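Local coordinates for protein aspartate-semialdehyde dehydrogenase 2 (Vibrio cholerae, PDB 2R00) that catalyses the NADPH-dependent reductive dephosphorylation of L-aspartyl-4-phosphate to L-aspartate-semialdehyde, an early step toward lysine, threonine and methionine, at residues A14-F28 with R317-E329. Numbering follows the deposited sequence.
Sequences AVGETMLEVLQEREF and RKGAATNAVQIAE
The Arg26 guanidinium carries Gln326 CG over one face, 3.7 Å above its plane, while the Glu329 carboxylate meets its edge. NH1 lies within reach of both carboxylate oxygens, 2.8 Å from Glu329 OE2 and 3.1 Å from Glu329 OE1; the bond to OE1 is nearly straight, at 175°, and enters on the syn lone pair. Arg26 CD passes Val325 CG1, and beyond it the bend at chi3 (143°) sets the guanidinium across helix 317-329, between Thr322, Gln326 and Glu329. A water donates to both Arg26 O and Glu329 OE1, joining the same two residues a second time. Phe28 presents the edge of its ring, CE1 lying 3.6 Å from Ala328 C and close to Glu329 N, with the Ala328 methyl and Glu329 CG beside it. At the far end, the Arg317 guanidinium takes the Ala14 methyl over one face, toward the rim, with Val15 CG2 at its edge.

Between these ends the axes of helices 14-25 and 317-329 approach to 8.8 Å and cross at -54°, interlocking knobs-into-holes. Val22 sits among Lys318, Ala321, Thr322 and Val325, its CG1 pressing on Val325 CG2 at 3.6 Å, and the Ala321 methyl fills the hole formed by Val15, Thr18, Met19 and Val22. With CG2 anti to the backbone N, Thr18 lays its methyl on Ala321 CB (3.8 Å), while its hydroxyl is tied back to Ala14 O.

Helix 14-25 follows the first strand of the Rossmann-type domain, and Ala14 and Val15 belong to its predicted NADP(+) site; the C-terminal helix 316-335 packs on it and, through Ala324 and Ala328, on Ile93. Both salt bridges lie along the outer side of the apolar centre, away from Met19 and Leu23; Glu25 and Lys318 meet at about a right angle, Lys318 NZ 3.1 Å from Glu25 OE1, so complementary charges probably reinforce the packing at the more exposed margin.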
ATOM      1  N   ALA A  14      -1.016   6.088  27.176  1.00 32.74           N
ATOM      2  CA  ALA A  14       0.058   6.581  26.320  1.00 32.09           C
ATOM      3  C   ALA A  14      -0.268   7.897  25.611  1.00 31.94           C
ATOM      4  O   ALA A  14       0.604   8.769  25.485  1.00 31.58           O
ATOM      5  CB  ALA A  14       0.472   5.515  25.318  1.00 32.07           C
ATOM      6  N   VAL A  15      -1.510   8.049  25.139  1.00 31.46           N
ATOM      7  CA  VAL A  15      -1.880   9.304  24.488  1.00 30.87           C
ATOM      8  C   VAL A  15      -1.996  10.422  25.526  1.00 30.68           C
ATOM      9  O   VAL A  15      -1.528  11.535  25.291  1.00 30.70           O
ATOM     10  CB  VAL A  15      -3.176   9.210  23.661  1.00 30.83           C
ATOM     11  CG1 VAL A  15      -3.460  10.547  22.996  1.00 30.79           C
ATOM     12  CG2 VAL A  15      -3.080   8.101  22.617  1.00 31.27           C
ATOM     13  N   GLY A  16      -2.620  10.114  26.664  1.00 30.64           N
ATOM     14  CA  GLY A  16      -2.779  11.072  27.760  1.00 30.24           C
ATOM     15  C   GLY A  16      -1.432  11.594  28.240  1.00 30.12           C
ATOM     16  O   GLY A  16      -1.265  12.794  28.453  1.00 29.60           O
ATOM     17  N   GLU A  17      -0.465  10.687  28.376  1.00 30.02           N
ATOM     18  CA  GLU A  17       0.906  11.058  28.774  1.00 30.18           C
ATOM     19  C   GLU A  17       1.560  11.920  27.704  1.00 29.68           C
ATOM     20  O   GLU A  17       2.281  12.884  28.015  1.00 29.18           O
ATOM     21  CB  GLU A  17       1.752   9.815  29.048  1.00 30.32           C
ATOM     22  CG  GLU A  17       1.463   9.155  30.389  1.00 30.74           C
ATOM     23  CD  GLU A  17       2.299   7.908  30.641  1.00 31.39           C
ATOM     24  OE1 GLU A  17       2.409   7.494  31.824  1.00 31.51           O
ATOM     25  OE2 GLU A  17       2.835   7.332  29.664  1.00 33.50           O
ATOM     26  N   THR A  18       1.282  11.590  26.441  1.00 29.05           N
ATOM     27  CA  THR A  18       1.794  12.382  25.321  1.00 29.05           C
ATOM     28  C   THR A  18       1.165  13.776  25.296  1.00 29.14           C
ATOM     29  O   THR A  18       1.846  14.758  25.000  1.00 29.83           O
ATOM     30  CB  THR A  18       1.626  11.647  23.965  1.00 28.84           C
ATOM     31  OG1 THR A  18       2.189  10.332  24.062  1.00 27.85           O
ATOM     32  CG2 THR A  18       2.332  12.403  22.842  1.00 29.05           C
ATOM     33  N   MET A  19      -0.126  13.867  25.619  1.00 29.07           N
ATOM     34  CA  MET A  19      -0.809  15.165  25.697  1.00 28.99           C
ATOM     35  C   MET A  19      -0.143  16.127  26.694  1.00 28.64           C
ATOM     36  O   MET A  19       0.042  17.304  26.396  1.00 28.44           O
ATOM     37  CB  MET A  19      -2.297  14.986  26.017  1.00 28.40           C
ATOM     38  CG  MET A  19      -3.122  14.525  24.825  1.00 28.71           C
ATOM     39  SD  MET A  19      -4.781  14.065  25.321  1.00 29.99           S
ATOM     40  CE  MET A  19      -5.611  14.024  23.724  1.00 27.87           C
ATOM     41  N   LEU A  20       0.208  15.619  27.870  1.00 28.73           N
ATOM     42  CA  LEU A  20       0.946  16.410  28.856  1.00 28.84           C
ATOM     43  C   LEU A  20       2.259  16.937  28.252  1.00 29.20           C
ATOM     44  O   LEU A  20       2.545  18.135  28.342  1.00 28.74           O
ATOM     45  CB  LEU A  20       1.187  15.584  30.134  1.00 29.01           C
ATOM     46  CG  LEU A  20       2.030  16.137  31.294  1.00 28.58           C
ATOM     47  CD1 LEU A  20       1.620  15.453  32.594  1.00 29.12           C
ATOM     48  CD2 LEU A  20       3.512  15.908  31.049  1.00 27.73           C
ATOM     49  N   GLU A  21       3.032  16.048  27.622  1.00 29.84           N
ATOM     50  CA  GLU A  21       4.292  16.424  26.947  1.00 31.05           C
ATOM     51  C   GLU A  21       4.117  17.490  25.874  1.00 30.89           C
ATOM     52  O   GLU A  21       4.956  18.395  25.741  1.00 31.27           O
ATOM     53  CB  GLU A  21       4.947  15.208  26.298  1.00 31.21           C
ATOM     54  CG  GLU A  21       5.470  14.176  27.270  1.00 32.31           C
ATOM     55  CD  GLU A  21       5.996  12.931  26.564  1.00 33.46           C
ATOM     56  OE1 GLU A  21       5.997  11.856  27.194  1.00 37.49           O
ATOM     57  OE2 GLU A  21       6.405  13.021  25.379  1.00 37.44           O
ATOM     58  N   VAL A  22       3.041  17.374  25.098  1.00 30.27           N
ATOM     59  CA  VAL A  22       2.771  18.322  24.023  1.00 30.02           C
ATOM     60  C   VAL A  22       2.359  19.691  24.573  1.00 29.87           C
ATOM     61  O   VAL A  22       2.821  20.704  24.081  1.00 29.61           O
ATOM     62  CB  VAL A  22       1.753  17.768  22.977  1.00 30.02           C
ATOM     63  CG1 VAL A  22       1.395  18.830  21.945  1.00 29.30           C
ATOM     64  CG2 VAL A  22       2.322  16.521  22.284  1.00 29.41           C
ATOM     65  N   LEU A  23       1.505  19.709  25.596  1.00 30.11           N
ATOM     66  CA  LEU A  23       1.133  20.952  26.280  1.00 30.61           C
ATOM     67  C   LEU A  23       2.362  21.698  26.806  1.00 31.25           C
ATOM     68  O   LEU A  23       2.440  22.928  26.727  1.00 31.56           O
ATOM     69  CB  LEU A  23       0.156  20.672  27.430  1.00 30.85           C
ATOM     70  CG  LEU A  23      -1.306  20.347  27.071  1.00 30.79           C
ATOM     71  CD1 LEU A  23      -2.068  19.811  28.294  1.00 30.70           C
ATOM     72  CD2 LEU A  23      -2.016  21.552  26.475  1.00 29.58           C
ATOM     73  N   GLN A  24       3.314  20.943  27.333  1.00 31.45           N
ATOM     74  CA  GLN A  24       4.570  21.505  27.812  1.00 32.95           C
ATOM     75  C   GLN A  24       5.436  22.022  26.639  1.00 33.25           C
ATOM     76  O   GLN A  24       5.778  23.209  26.585  1.00 33.15           O
ATOM     77  CB  GLN A  24       5.299  20.463  28.656  1.00 32.78           C
ATOM     78  CG  GLN A  24       6.624  20.920  29.230  1.00 34.53           C
ATOM     79  CD  GLN A  24       7.214  19.882  30.142  1.00 35.68           C
ATOM     80  OE1 GLN A  24       6.826  19.771  31.299  1.00 35.62           O
ATOM     81  NE2 GLN A  24       8.166  19.108  29.626  1.00 37.33           N
ATOM     82  N   GLU A  25       5.735  21.144  25.683  1.00 33.71           N
ATOM     83  CA  GLU A  25       6.536  21.509  24.508  1.00 34.73           C
ATOM     84  C   GLU A  25       5.983  22.712  23.723  1.00 34.40           C
ATOM     85  O   GLU A  25       6.745  23.599  23.318  1.00 34.45           O
ATOM     86  CB  GLU A  25       6.752  20.289  23.604  1.00 34.75           C
ATOM     87  CG  GLU A  25       7.755  19.296  24.190  1.00 36.79           C
ATOM     88  CD  GLU A  25       7.769  17.937  23.501  1.00 37.66           C
ATOM     89  OE1 GLU A  25       7.186  17.807  22.392  1.00 42.88           O
ATOM     90  OE2 GLU A  25       8.378  16.994  24.071  1.00 41.38           O
ATOM     91  N   ARG A  26       4.664  22.743  23.527  1.00 33.78           N
ATOM     92  CA  ARG A  26       3.994  23.836  22.813  1.00 33.73           C
ATOM     93  C   ARG A  26       3.776  25.088  23.679  1.00 33.61           C
ATOM     94  O   ARG A  26       3.244  26.100  23.206  1.00 33.04           O
ATOM     95  CB  ARG A  26       2.653  23.357  22.233  1.00 33.71           C
ATOM     96  CG  ARG A  26       2.779  22.361  21.101  1.00 34.99           C
ATOM     97  CD  ARG A  26       1.511  22.309  20.243  1.00 36.29           C
ATOM     98  NE  ARG A  26       1.888  22.115  18.848  1.00 40.41           N
ATOM     99  CZ  ARG A  26       1.634  22.961  17.855  1.00 39.82           C
ATOM    100  NH1 ARG A  26       0.940  24.075  18.049  1.00 38.56           N
ATOM    101  NH2 ARG A  26       2.055  22.658  16.642  1.00 43.07           N
ATOM    102  N   GLU A  27       4.181  25.013  24.945  1.00 33.99           N
ATOM    103  CA  GLU A  27       4.054  26.137  25.881  1.00 34.66           C
ATOM    104  C   GLU A  27       2.612  26.677  25.946  1.00 34.00           C
ATOM    105  O   GLU A  27       2.370  27.892  25.914  1.00 33.68           O
ATOM    106  CB  GLU A  27       5.074  27.243  25.544  1.00 34.91           C
ATOM    107  CG  GLU A  27       6.548  26.786  25.589  1.00 35.98           C
ATOM    108  CD  GLU A  27       7.516  27.839  25.044  1.00 37.01           C
ATOM    109  OE1 GLU A  27       7.366  29.034  25.391  1.00 39.85           O
ATOM    110  OE2 GLU A  27       8.432  27.470  24.269  1.00 40.11           O
ATOM    111  N   PHE A  28       1.655  25.756  26.042  1.00 33.60           N
ATOM    112  CA  PHE A  28       0.249  26.118  26.220  1.00 33.21           C
ATOM    113  C   PHE A  28       0.076  26.901  27.525  1.00 33.12           C
ATOM    114  O   PHE A  28       0.675  26.528  28.537  1.00 33.04           O
ATOM    115  CB  PHE A  28      -0.639  24.865  26.237  1.00 32.79           C
ATOM    116  CG  PHE A  28      -2.103  25.169  26.099  1.00 31.96           C
ATOM    117  CD1 PHE A  28      -2.695  25.226  24.847  1.00 31.06           C
ATOM    118  CD2 PHE A  28      -2.888  25.404  27.222  1.00 31.10           C
ATOM    119  CE1 PHE A  28      -4.049  25.524  24.717  1.00 31.29           C
ATOM    120  CE2 PHE A  28      -4.243  25.708  27.103  1.00 30.51           C
ATOM    121  CZ  PHE A  28      -4.822  25.763  25.852  1.00 30.93           C
ATOM    122  N   ARG A 317       0.779   8.466  18.237  1.00 36.22           N
ATOM    123  CA  ARG A 317       0.220   9.091  19.433  1.00 36.88           C
ATOM    124  C   ARG A 317       0.478  10.600  19.480  1.00 36.12           C
ATOM    125  O   ARG A 317      -0.408  11.369  19.859  1.00 36.09           O
ATOM    126  CB  ARG A 317       0.751   8.404  20.698  1.00 36.73           C
ATOM    127  CG  ARG A 317       0.465   6.906  20.737  1.00 38.46           C
ATOM    128  CD  ARG A 317       1.006   6.250  22.004  1.00 39.44           C
ATOM    129  NE  ARG A 317       1.016   4.787  21.909  1.00 45.33           N
ATOM    130  CZ  ARG A 317      -0.032   3.992  22.143  1.00 47.86           C
ATOM    131  NH1 ARG A 317      -1.211   4.495  22.505  1.00 49.33           N
ATOM    132  NH2 ARG A 317       0.100   2.675  22.020  1.00 48.94           N
ATOM    133  N   LYS A 318       1.681  11.012  19.074  1.00 35.55           N
ATOM    134  CA  LYS A 318       2.083  12.420  19.093  1.00 35.26           C
ATOM    135  C   LYS A 318       1.319  13.244  18.059  1.00 34.44           C
ATOM    136  O   LYS A 318       1.040  14.431  18.284  1.00 34.93           O
ATOM    137  CB  LYS A 318       3.605  12.566  18.914  1.00 35.48           C
ATOM    138  CG  LYS A 318       4.154  13.906  19.407  1.00 37.26           C
ATOM    139  CD  LYS A 318       5.596  13.804  19.903  1.00 40.58           C
ATOM    140  CE  LYS A 318       5.973  15.032  20.729  1.00 42.12           C
ATOM    141  NZ  LYS A 318       7.404  15.027  21.129  1.00 43.94           N
ATOM    142  N   GLY A 319       0.969  12.610  16.940  1.00 33.18           N
ATOM    143  CA  GLY A 319       0.129  13.243  15.925  1.00 32.05           C
ATOM    144  C   GLY A 319      -1.265  13.537  16.463  1.00 30.90           C
ATOM    145  O   GLY A 319      -1.766  14.656  16.337  1.00 30.93           O
ATOM    146  N   ALA A 320      -1.879  12.525  17.071  1.00 29.85           N
ATOM    147  CA  ALA A 320      -3.193  12.654  17.709  1.00 29.11           C
ATOM    148  C   ALA A 320      -3.188  13.705  18.824  1.00 28.53           C
ATOM    149  O   ALA A 320      -4.069  14.568  18.886  1.00 28.23           O
ATOM    150  CB  ALA A 320      -3.626  11.316  18.259  1.00 29.02           C
ATOM    151  N   ALA A 321      -2.180  13.631  19.690  1.00 28.25           N
ATOM    152  CA  ALA A 321      -2.074  14.521  20.840  1.00 27.71           C
ATOM    153  C   ALA A 321      -1.881  15.965  20.399  1.00 27.44           C
ATOM    154  O   ALA A 321      -2.528  16.870  20.917  1.00 27.36           O
ATOM    155  CB  ALA A 321      -0.949  14.075  21.745  1.00 27.65           C
ATOM    156  N   THR A 322      -1.003  16.163  19.414  1.00 26.93           N
ATOM    157  CA  THR A 322      -0.723  17.482  18.860  1.00 26.04           C
ATOM    158  C   THR A 322      -1.945  18.108  18.190  1.00 25.46           C
ATOM    159  O   THR A 322      -2.192  19.308  18.355  1.00 25.17           O
ATOM    160  CB  THR A 322       0.450  17.408  17.865  1.00 26.65           C
ATOM    161  OG1 THR A 322       1.614  16.934  18.559  1.00 27.76           O
ATOM    162  CG2 THR A 322       0.744  18.772  17.236  1.00 27.02           C
ATOM    163  N   ASN A 323      -2.710  17.314  17.436  1.00 24.35           N
ATOM    164  CA  ASN A 323      -3.918  17.846  16.803  1.00 23.90           C
ATOM    165  C   ASN A 323      -4.877  18.415  17.853  1.00 23.72           C
ATOM    166  O   ASN A 323      -5.413  19.522  17.692  1.00 23.94           O
ATOM    167  CB  ASN A 323      -4.620  16.774  15.956  1.00 23.73           C
ATOM    168  CG  ASN A 323      -5.599  17.370  14.968  1.00 24.29           C
ATOM    169  OD1 ASN A 323      -5.199  17.889  13.922  1.00 24.25           O
ATOM    170  ND2 ASN A 323      -6.892  17.303  15.289  1.00 23.69           N
ATOM    171  N   ALA A 324      -5.059  17.645  18.926  1.00 23.54           N
ATOM    172  CA  ALA A 324      -5.889  18.001  20.080  1.00 24.26           C
ATOM    173  C   ALA A 324      -5.441  19.293  20.749  1.00 24.29           C
ATOM    174  O   ALA A 324      -6.270  20.141  21.081  1.00 25.40           O
ATOM    175  CB  ALA A 324      -5.874  16.859  21.097  1.00 23.65           C
ATOM    176  N   VAL A 325      -4.135  19.440  20.958  1.00 24.71           N
ATOM    177  CA  VAL A 325      -3.596  20.671  21.551  1.00 24.71           C
ATOM    178  C   VAL A 325      -3.765  21.879  20.606  1.00 25.31           C
ATOM    179  O   VAL A 325      -4.140  22.967  21.054  1.00 25.62           O
ATOM    180  CB  VAL A 325      -2.133  20.482  22.031  1.00 24.83           C
ATOM    181  CG1 VAL A 325      -1.585  21.759  22.680  1.00 25.65           C
ATOM    182  CG2 VAL A 325      -2.053  19.326  23.021  1.00 25.10           C
ATOM    183  N   GLN A 326      -3.539  21.676  19.302  1.00 25.08           N
ATOM    184  CA  GLN A 326      -3.770  22.735  18.305  1.00 25.60           C
ATOM    185  C   GLN A 326      -5.214  23.233  18.293  1.00 25.53           C
ATOM    186  O   GLN A 326      -5.468  24.428  18.094  1.00 25.23           O
ATOM    187  CB  GLN A 326      -3.430  22.243  16.907  1.00 26.19           C
ATOM    188  CG  GLN A 326      -1.947  22.123  16.603  1.00 28.12           C
ATOM    189  CD  GLN A 326      -1.706  21.525  15.233  1.00 30.69           C
ATOM    190  OE1 GLN A 326      -1.912  20.333  15.022  1.00 31.63           O
ATOM    191  NE2 GLN A 326      -1.271  22.354  14.293  1.00 32.60           N
ATOM    192  N   ILE A 327      -6.157  22.308  18.480  1.00 25.32           N
ATOM    193  CA  ILE A 327      -7.560  22.663  18.650  1.00 25.14           C
ATOM    194  C   ILE A 327      -7.713  23.587  19.855  1.00 25.37           C
ATOM    195  O   ILE A 327      -8.337  24.638  19.741  1.00 25.43           O
ATOM    196  CB  ILE A 327      -8.470  21.405  18.819  1.00 25.24           C
ATOM    197  CG1 ILE A 327      -8.480  20.567  17.530  1.00 24.72           C
ATOM    198  CG2 ILE A 327      -9.885  21.828  19.208  1.00 24.80           C
ATOM    199  CD1 ILE A 327      -9.050  19.148  17.683  1.00 24.77           C
ATOM    200  N   ALA A 328      -7.134  23.187  20.995  1.00 25.81           N
ATOM    201  CA  ALA A 328      -7.209  23.957  22.247  1.00 26.43           C
ATOM    202  C   ALA A 328      -6.585  25.349  22.123  1.00 27.27           C
ATOM    203  O   ALA A 328      -7.061  26.311  22.731  1.00 27.54           O
ATOM    204  CB  ALA A 328      -6.533  23.197  23.381  1.00 25.85           C
ATOM    205  N   GLU A 329      -5.497  25.430  21.363  1.00 28.25           N
ATOM    206  CA  GLU A 329      -4.804  26.685  21.129  1.00 28.93           C
ATOM    207  C   GLU A 329      -5.724  27.654  20.420  1.00 29.93           C
ATOM    208  O   GLU A 329      -5.845  28.798  20.838  1.00 30.28           O
ATOM    209  CB  GLU A 329      -3.538  26.441  20.309  1.00 29.06           C
ATOM    210  CG  GLU A 329      -2.413  25.800  21.108  1.00 29.51           C
ATOM    211  CD  GLU A 329      -1.259  25.336  20.239  1.00 30.40           C
ATOM    212  OE1 GLU A 329      -0.266  24.852  20.802  1.00 30.15           O
ATOM    213  OE2 GLU A 329      -1.352  25.429  18.994  1.00 31.31           O
TER
HETATM  214  O   HOH W   1       0.360  26.401  22.940  1.00 31.03           O